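Local coordinates for quinoline 2-oxidoreductase large subunit (Pseudomonas putida, PDB 1T3Q), which binds the molybdopterin cytosine dinucleotide cofactor in a molybdenum hydroxylase that probably oxidises quinoline at its carbon 2, at residues B[431-436]-B[641-646]. Residues are numbered along the deposited sequence; the frame is centred on the assembly and turned at random.
Sequences NLLEEM and GHAAIV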
ATOM      1  N   ASN B 431      39.426  16.604 -31.058  1.00 20.83           N
ATOM      2  CA  ASN B 431      39.275  17.620 -32.091  1.00 21.73           C
ATOM      3  C   ASN B 431      38.043  18.491 -31.886  1.00 22.19           C
ATOM      4  O   ASN B 431      38.105  19.709 -32.054  1.00 23.67           O
ATOM      5  CB  ASN B 431      39.207  16.955 -33.469  1.00 22.22           C
ATOM      6  CG  ASN B 431      40.533  16.347 -33.888  1.00 23.55           C
ATOM      7  OD1 ASN B 431      40.582  15.458 -34.743  1.00 27.54           O
ATOM      8  ND2 ASN B 431      41.615  16.833 -33.302  1.00 22.26           N
ATOM      9  N   LEU B 432      36.928  17.866 -31.521  1.00 22.98           N
ATOM     10  CA  LEU B 432      35.680  18.596 -31.302  1.00 23.84           C
ATOM     11  C   LEU B 432      35.817  19.510 -30.082  1.00 23.33           C
ATOM     12  O   LEU B 432      35.380  20.662 -30.095  1.00 21.32           O
ATOM     13  CB  LEU B 432      34.528  17.616 -31.072  1.00 24.76           C
ATOM     14  CG  LEU B 432      33.120  18.019 -31.531  1.00 28.16           C
ATOM     15  CD1 LEU B 432      32.109  17.182 -30.772  1.00 25.72           C
ATOM     16  CD2 LEU B 432      32.861  19.495 -31.297  1.00 28.38           C
ATOM     17  N   LEU B 433      36.423  18.977 -29.028  1.00 22.53           N
ATOM     18  CA  LEU B 433      36.624  19.728 -27.799  1.00 21.34           C
ATOM     19  C   LEU B 433      37.467  20.974 -28.083  1.00 22.04           C
ATOM     20  O   LEU B 433      37.153  22.066 -27.608  1.00 20.45           O
ATOM     21  CB  LEU B 433      37.310  18.834 -26.757  1.00 21.38           C
ATOM     22  CG  LEU B 433      37.326  19.290 -25.297  1.00 23.33           C
ATOM     23  CD1 LEU B 433      35.909  19.560 -24.816  1.00 21.44           C
ATOM     24  CD2 LEU B 433      37.978  18.204 -24.440  1.00 21.78           C
ATOM     25  N   GLU B 434      38.529  20.820 -28.871  1.00 21.27           N
ATOM     26  CA  GLU B 434      39.368  21.963 -29.195  1.00 22.32           C
ATOM     27  C   GLU B 434      38.560  23.027 -29.941  1.00 22.53           C
ATOM     28  O   GLU B 434      38.697  24.214 -29.664  1.00 24.09           O
ATOM     29  CB  GLU B 434      40.574  21.536 -30.034  1.00 23.26           C
ATOM     30  CG  GLU B 434      41.480  22.700 -30.419  1.00 24.64           C
ATOM     31  CD  GLU B 434      42.788  22.253 -31.042  1.00 26.39           C
ATOM     32  OE1 GLU B 434      42.758  21.353 -31.904  1.00 26.74           O
ATOM     33  OE2 GLU B 434      43.844  22.812 -30.678  1.00 27.21           O
ATOM     34  N   GLU B 435      37.721  22.600 -30.882  1.00 23.54           N
ATOM     35  CA  GLU B 435      36.885  23.532 -31.642  1.00 24.01           C
ATOM     36  C   GLU B 435      35.971  24.310 -30.693  1.00 24.56           C
ATOM     37  O   GLU B 435      35.801  25.522 -30.819  1.00 25.31           O
ATOM     38  CB  GLU B 435      36.018  22.773 -32.654  1.00 23.75           C
ATOM     39  N   MET B 436      35.373  23.599 -29.747  1.00 24.51           N
ATOM     40  CA  MET B 436      34.479  24.226 -28.782  1.00 25.25           C
ATOM     41  C   MET B 436      35.209  25.271 -27.951  1.00 24.42           C
ATOM     42  O   MET B 436      34.707  26.373 -27.733  1.00 23.29           O
ATOM     43  CB  MET B 436      33.878  23.165 -27.863  1.00 24.45           C
ATOM     44  CG  MET B 436      32.982  22.179 -28.578  1.00 26.57           C
ATOM     45  SD  MET B 436      32.344  20.899 -27.478  1.00 27.42           S
ATOM     46  CE  MET B 436      31.116  21.826 -26.530  1.00 27.69           C
ATOM     47  N   GLY B 641      34.919  13.956 -23.481  1.00 18.12           N
ATOM     48  CA  GLY B 641      35.943  14.865 -23.020  1.00 19.42           C
ATOM     49  C   GLY B 641      35.315  16.083 -22.380  1.00 19.82           C
ATOM     50  O   GLY B 641      34.147  16.386 -22.619  1.00 20.93           O
ATOM     51  N   HIS B 642      36.092  16.766 -21.550  1.00 20.01           N
ATOM     52  CA  HIS B 642      35.630  17.967 -20.879  1.00 19.37           C
ATOM     53  C   HIS B 642      36.758  18.974 -20.867  1.00 18.89           C
ATOM     54  O   HIS B 642      37.931  18.609 -20.818  1.00 19.29           O
ATOM     55  CB  HIS B 642      35.231  17.682 -19.427  1.00 19.89           C
ATOM     56  CG  HIS B 642      34.136  16.676 -19.283  1.00 20.83           C
ATOM     57  ND1 HIS B 642      34.374  15.321 -19.219  1.00 20.04           N
ATOM     58  CD2 HIS B 642      32.792  16.826 -19.220  1.00 20.91           C
ATOM     59  CE1 HIS B 642      33.223  14.678 -19.125  1.00 19.67           C
ATOM     60  NE2 HIS B 642      32.246  15.569 -19.123  1.00 20.83           N
ATOM     61  N   ALA B 643      36.390  20.247 -20.919  1.00 18.54           N
ATOM     62  CA  ALA B 643      37.356  21.337 -20.866  1.00 18.62           C
ATOM     63  C   ALA B 643      36.735  22.386 -19.962  1.00 19.80           C
ATOM     64  O   ALA B 643      35.553  22.711 -20.089  1.00 19.29           O
ATOM     65  CB  ALA B 643      37.609  21.912 -22.252  1.00 19.19           C
ATOM     66  N   ALA B 644      37.530  22.896 -19.031  1.00 18.60           N
ATOM     67  CA  ALA B 644      37.051  23.899 -18.102  1.00 19.08           C
ATOM     68  C   ALA B 644      37.971  25.101 -18.118  1.00 19.08           C
ATOM     69  O   ALA B 644      39.181  24.974 -18.309  1.00 19.90           O
ATOM     70  CB  ALA B 644      36.981  23.319 -16.690  1.00 16.48           C
ATOM     71  N   ILE B 645      37.381  26.275 -17.941  1.00 18.61           N
ATOM     72  CA  ILE B 645      38.146  27.505 -17.877  1.00 18.61           C
ATOM     73  C   ILE B 645      37.866  28.075 -16.495  1.00 19.17           C
ATOM     74  O   ILE B 645      36.710  28.238 -16.107  1.00 20.44           O
ATOM     75  CB  ILE B 645      37.709  28.518 -18.952  1.00 19.03           C
ATOM     76  CG1 ILE B 645      38.107  28.000 -20.340  1.00 20.60           C
ATOM     77  CG2 ILE B 645      38.365  29.868 -18.685  1.00 19.31           C
ATOM     78  CD1 ILE B 645      37.717  28.919 -21.488  1.00 22.23           C
ATOM     79  N   VAL B 646      38.929  28.343 -15.744  1.00 20.05           N
ATOM     80  CA  VAL B 646      38.793  28.886 -14.403  1.00 20.43           C
ATOM     81  C   VAL B 646      39.521  30.212 -14.308  1.00 22.08           C
ATOM     82  O   VAL B 646      40.502  30.452 -15.015  1.00 21.20           O
ATOM     83  CB  VAL B 646      39.381  27.939 -13.321  1.00 20.17           C
ATOM     84  CG1 VAL B 646      38.703  26.581 -13.386  1.00 21.62           C
ATOM     85  CG2 VAL B 646      40.882  27.810 -13.499  1.00 22.92           C
TER
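H642 ND1 hydrogen-bonds S748 OG, its CB pointing away from helix 431-436, while the backbone of the same residue receives the branched end of L433 on the other side of strand 641-646. No hydrogen bond joins the two segments; the contact is apolar packing carried by L433. Its CG lies anti to the backbone N (chi1 -166°), which carries the fork off the helix to the strand. From there the two methyls divide the work. L433 CD2 rests on the peptide between G641 and H642, 3.7 Å from H642 N, and it also approaches H642 O at 3.6 Å. G641 has no side chain, and this lets L433 CD2 settle close to the backbone, 4.0 Å from G641 C. The other methyl, L433 CD1, touches A643 CB at 3.9 Å. An alanine in place of L433, lacking both methyls, would probably leave a gap between the helix and the G641–A643 backbone. Helix and strand run nearly parallel, at 24°, with 8.8 Å between their axes. Strand 636-649, which contains 641-646, lies in a mixed sheet between strands 454-467 and 655-665; helix 426-437 packs on one face, where M436 reaches V663 of strand 655-665 and R723 of strand 722-726. Helix 744-761, bearing S748 and A752, covers the opposite face, so that helices lie against both faces of the sheet within the cofactor-binding region.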